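Local atomic coordinates of membrane-fusion protein (Streptococcus pneumoniae, PDB entry 5XU0), a protein that probably serves as the membrane fusion component of a MacAB-like efflux pump, assembling with further copies of itself into a channel. Residues B[217-221]-B[237-241]; B[41-47]-B[140-144]. The protein carries 2 engineered substitutions. All blocks are in the same frame, centred on the assembly; numbering follows the deposited sequence.

Contact 1 of 2, residues B[217-221]-B[237-241]; sequences SDYPK and SKYPY
Two backbone hydrogen bonds join 217-221 to 237-241, from S217 N to P240 O at 3.1 Å and from K221 N to K238 O at 3.1 Å. The two segments lie at one end of the six-stranded antiparallel beta-barrel, where the chain leaves strand 207-216 and returns as strand 239-246. Between these bonds 217-221 bulges outward, and the Y239 ring packs against the inside of the bend. The P220 ring runs alongside the Y239 ring. CB of P220 meets CE1 of Y239 at 3.6 Å, while P220 N and the carbonyl oxygen of S217 approach the ring obliquely. The first torsion of Y239 (chi1 -52°) sets CG beside the backbone N, opposite the carbonyl carbon, and swings the ring against P220. The hydroxyl of Y239 continues past P220 and bonds to the backbone oxygen of Q254 of a second subunit. S237 OG bonds to G255 O of that subunit, and D218 forms a salt bridge with its K253. This end of the barrel is therefore part of a subunit interface. Next to Y239, the P240 ring packs on the S217 side chain, with CD of P240 3.6 Å from CB of S217. The bend has a bond of its own: OG of S217 donates to O of Y219 at 3.0 Å.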
# COMPACT_ATOMS: atom_id res chain seq x y z
N SER B 217 32.17 2.56 17.20
CA SER B 217 31.68 3.11 15.94
C SER B 217 32.30 4.47 15.65
O SER B 217 32.21 5.39 16.47
CB SER B 217 30.16 3.23 15.97
OG SER B 217 29.67 3.73 14.73
N ASP B 218 32.94 4.58 14.48
CA ASP B 218 33.35 5.86 13.93
C ASP B 218 32.18 6.79 13.65
O ASP B 218 32.38 8.00 13.57
CB ASP B 218 34.13 5.66 12.63
CG ASP B 218 35.63 5.67 12.83
OD1 ASP B 218 36.09 5.53 13.99
OD2 ASP B 218 36.35 5.81 11.82
N TYR B 219 30.97 6.24 13.51
CA TYR B 219 29.86 6.98 12.95
C TYR B 219 28.86 7.32 14.05
O TYR B 219 28.37 6.40 14.72
CB TYR B 219 29.18 6.16 11.86
CG TYR B 219 27.97 6.80 11.24
CD1 TYR B 219 26.69 6.40 11.60
CD2 TYR B 219 28.10 7.81 10.30
CE1 TYR B 219 25.58 6.98 11.04
CE2 TYR B 219 26.99 8.40 9.73
CZ TYR B 219 25.73 7.98 10.10
OH TYR B 219 24.62 8.56 9.55
N PRO B 220 28.53 8.59 14.26
CA PRO B 220 27.61 8.94 15.34
C PRO B 220 26.18 8.53 15.03
O PRO B 220 25.74 8.57 13.87
CB PRO B 220 27.74 10.46 15.44
CG PRO B 220 28.10 10.88 14.05
CD PRO B 220 28.94 9.77 13.47
N LYS B 221 25.46 8.13 16.07
CA LYS B 221 24.02 7.88 15.95
C LYS B 221 23.35 9.15 15.46
O LYS B 221 23.63 10.25 15.96
CB LYS B 221 23.46 7.41 17.30
CG LYS B 221 21.96 7.02 17.39
CD LYS B 221 21.50 6.52 18.77
CE LYS B 221 20.00 6.19 18.73
NZ LYS B 221 19.48 5.70 20.03
N SER B 237 27.72 14.57 20.43
CA SER B 237 27.17 13.41 19.73
C SER B 237 27.69 12.13 20.36
O SER B 237 28.74 12.11 21.01
CB SER B 237 27.49 13.46 18.24
OG SER B 237 28.89 13.47 18.01
N LYS B 238 26.95 11.04 20.16
CA LYS B 238 27.17 9.79 20.88
C LYS B 238 27.41 8.66 19.89
O LYS B 238 26.67 8.51 18.91
CB LYS B 238 25.98 9.48 21.79
CG LYS B 238 25.76 10.53 22.88
CD LYS B 238 26.52 10.17 24.15
CE LYS B 238 27.11 11.39 24.84
NZ LYS B 238 26.35 12.64 24.55
N TYR B 239 28.44 7.85 20.16
CA TYR B 239 28.87 6.78 19.26
C TYR B 239 28.65 5.42 19.90
O TYR B 239 29.13 5.19 21.02
CB TYR B 239 30.35 6.95 18.92
CG TYR B 239 30.71 8.33 18.41
CD1 TYR B 239 30.77 8.59 17.05
CD2 TYR B 239 30.99 9.36 19.29
CE1 TYR B 239 31.10 9.84 16.58
CE2 TYR B 239 31.32 10.62 18.83
CZ TYR B 239 31.37 10.85 17.48
OH TYR B 239 31.70 12.11 17.01
N PRO B 240 27.97 4.49 19.24
CA PRO B 240 27.69 3.20 19.88
C PRO B 240 28.93 2.32 20.01
O PRO B 240 29.79 2.29 19.14
CB PRO B 240 26.66 2.56 18.93
CG PRO B 240 26.95 3.16 17.61
CD PRO B 240 27.43 4.57 17.87
N TYR B 241 29.00 1.61 21.14
CA TYR B 241 30.04 0.63 21.42
C TYR B 241 29.38 -0.67 21.86
O TYR B 241 28.29 -0.67 22.46
CB TYR B 241 31.00 1.09 22.53
CG TYR B 241 30.42 0.84 23.90
CD1 TYR B 241 29.52 1.73 24.45
CD2 TYR B 241 30.74 -0.30 24.63
CE1 TYR B 241 28.96 1.52 25.68
CE2 TYR B 241 30.18 -0.52 25.88
CZ TYR B 241 29.29 0.39 26.40
OH TYR B 241 28.72 0.20 27.63

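Contact 2 of 2, residues B[41-47]-B[140-144]; sequences QALVKYS and MTVLS. Engineered in segment 140-144: M140 (natural residue Thr).
In V44 the first torsion (chi1 -73°) puts CG2 between the backbone N and the carbonyl carbon, and in V142 (chi1 -166°) CG2 stands beside the N. CG2 of V44 then meets CG2 of V142 at 3.4 Å. Y46 lies on the same side of the sheet, and its ring presents an edge to CG2 of V142, 4.2 Å from CE2 of Y46. Strands 42-46 and 141-143 run antiparallel at 156°, in a three-stranded sheet completed by 26-28. A classic beta bulge interrupts the pairing, with L43 and V44 both opposite V142. L43 N bonds to V142 O at 2.9 Å. V142 N bonds in turn to V44 O at 3.1 Å. Further backbone bonds run from S144 N to Q41 O and from Y46 N to M140 O. On the other face, CB of A42 packs on CD2 of L143 at 3.9 Å, and CD of K45 meets CG2 of T141 at 3.6 Å. M140, an engineered residue (Thr in the natural sequence), is present as selenomethionine. Its chain bends back so that CE lies 3.5 Å from CB of Y46. The L43 side chain touches V169 and I171 of strand 167-172, and Y46 touches M168 there. The backbone bonds thus fix the pairing of the strands where the helical hairpin begins and ends. V44, V142 and Y46 pack on one face, and A42 with L143 and the carbons of K45 and T141 on the other.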
# COMPACT_ATOMS: atom_id res chain seq x y z
N GLN B 41 16.46 -25.94 12.45
CA GLN B 41 15.13 -26.42 12.84
C GLN B 41 14.04 -25.54 12.24
O GLN B 41 14.17 -24.31 12.19
CB GLN B 41 15.00 -26.44 14.36
CG GLN B 41 13.61 -26.85 14.84
CD GLN B 41 13.48 -26.92 16.34
OE1 GLN B 41 14.47 -26.82 17.07
NE2 GLN B 41 12.25 -27.09 16.83
N ALA B 42 12.98 -26.18 11.77
CA ALA B 42 11.82 -25.44 11.27
C ALA B 42 11.12 -24.72 12.41
O ALA B 42 11.12 -25.18 13.55
CB ALA B 42 10.85 -26.39 10.56
N LEU B 43 10.53 -23.56 12.09
CA LEU B 43 9.74 -22.81 13.08
C LEU B 43 8.40 -22.33 12.57
O LEU B 43 7.61 -21.85 13.39
CB LEU B 43 10.51 -21.59 13.60
CG LEU B 43 11.96 -21.71 14.04
CD1 LEU B 43 12.81 -21.45 12.83
CD2 LEU B 43 12.27 -20.72 15.15
N VAL B 44 8.13 -22.37 11.27
CA VAL B 44 6.78 -22.15 10.75
C VAL B 44 6.62 -23.01 9.51
O VAL B 44 7.57 -23.19 8.73
CB VAL B 44 6.49 -20.66 10.41
CG1 VAL B 44 6.30 -19.80 11.65
CG2 VAL B 44 7.57 -20.09 9.54
N LYS B 45 5.42 -23.55 9.32
CA LYS B 45 5.08 -24.31 8.13
C LYS B 45 3.83 -23.70 7.51
O LYS B 45 2.76 -23.69 8.13
CB LYS B 45 4.84 -25.79 8.46
CG LYS B 45 3.98 -26.53 7.44
CD LYS B 45 4.84 -27.29 6.43
CE LYS B 45 3.97 -27.99 5.40
NZ LYS B 45 2.75 -28.57 6.01
N TYR B 46 3.98 -23.16 6.30
CA TYR B 46 2.83 -22.77 5.51
C TYR B 46 2.22 -24.00 4.84
O TYR B 46 2.86 -25.05 4.71
CB TYR B 46 3.23 -21.74 4.45
CG TYR B 46 3.71 -20.40 4.98
CD1 TYR B 46 2.83 -19.34 5.16
CD2 TYR B 46 5.06 -20.19 5.28
CE1 TYR B 46 3.27 -18.11 5.64
CE2 TYR B 46 5.51 -18.97 5.75
CZ TYR B 46 4.61 -17.94 5.93
OH TYR B 46 5.06 -16.72 6.40
N SER B 47 0.97 -23.87 4.41
CA SER B 47 0.27 -24.98 3.77
C SER B 47 0.86 -25.24 2.38
O SER B 47 0.74 -24.40 1.49
CB SER B 47 -1.22 -24.69 3.67
OG SER B 47 -1.83 -25.53 2.70
N MSE B 140 8.35 -23.36 2.12
CA MSE B 140 7.10 -23.35 2.88
C MSE B 140 7.38 -23.74 4.33
O MSE B 140 6.45 -23.88 5.13
CB MSE B 140 6.08 -24.29 2.25
CG MSE B 140 5.82 -24.00 0.78
SE MSE B 140 5.02 -22.25 0.53
CE MSE B 140 3.23 -22.72 1.07
N THR B 141 8.66 -23.93 4.64
CA THR B 141 9.12 -24.19 5.99
C THR B 141 10.30 -23.26 6.25
O THR B 141 11.36 -23.42 5.64
CB THR B 141 9.54 -25.65 6.19
OG1 THR B 141 10.51 -26.01 5.20
CG2 THR B 141 8.34 -26.58 6.09
N VAL B 142 10.12 -22.29 7.13
CA VAL B 142 11.19 -21.36 7.48
C VAL B 142 12.00 -21.96 8.62
O VAL B 142 11.45 -22.50 9.58
CB VAL B 142 10.62 -19.98 7.84
CG1 VAL B 142 11.72 -18.94 7.88
CG2 VAL B 142 9.56 -19.57 6.82
N LEU B 143 13.32 -21.88 8.49
CA LEU B 143 14.25 -22.51 9.42
C LEU B 143 14.99 -21.47 10.24
O LEU B 143 15.07 -20.29 9.88
CB LEU B 143 15.26 -23.38 8.66
CG LEU B 143 14.68 -24.28 7.56
CD1 LEU B 143 15.80 -25.02 6.86
CD2 LEU B 143 13.67 -25.25 8.14
N SER B 144 15.53 -21.91 11.37
CA SER B 144 16.21 -21.02 12.30
C SER B 144 17.65 -20.79 11.85
O SER B 144 18.30 -21.68 11.32
CB SER B 144 16.19 -21.60 13.72
OG SER B 144 17.24 -21.05 14.51

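The contacts lie in separate parts of an elongated chain. Their centres are about 37 Å apart, their nearest atoms are about 25 Å apart, and they share no sheet. Contact 2 comes first and closes before contact 1 opens. It joins the strands on either side of helices 49-77 and 109-138, at the base of the helical hairpin, in a three-stranded sheet. Contact 1 follows in the six-stranded barrel, where it pairs the loop after strand 207-216 with the start of strand 239-246. No other chain of the assembly touches contact 2, whereas contact 1 meets a second subunit. The pair thus marks the hairpin base within one subunit and the end of the barrel used in assembly.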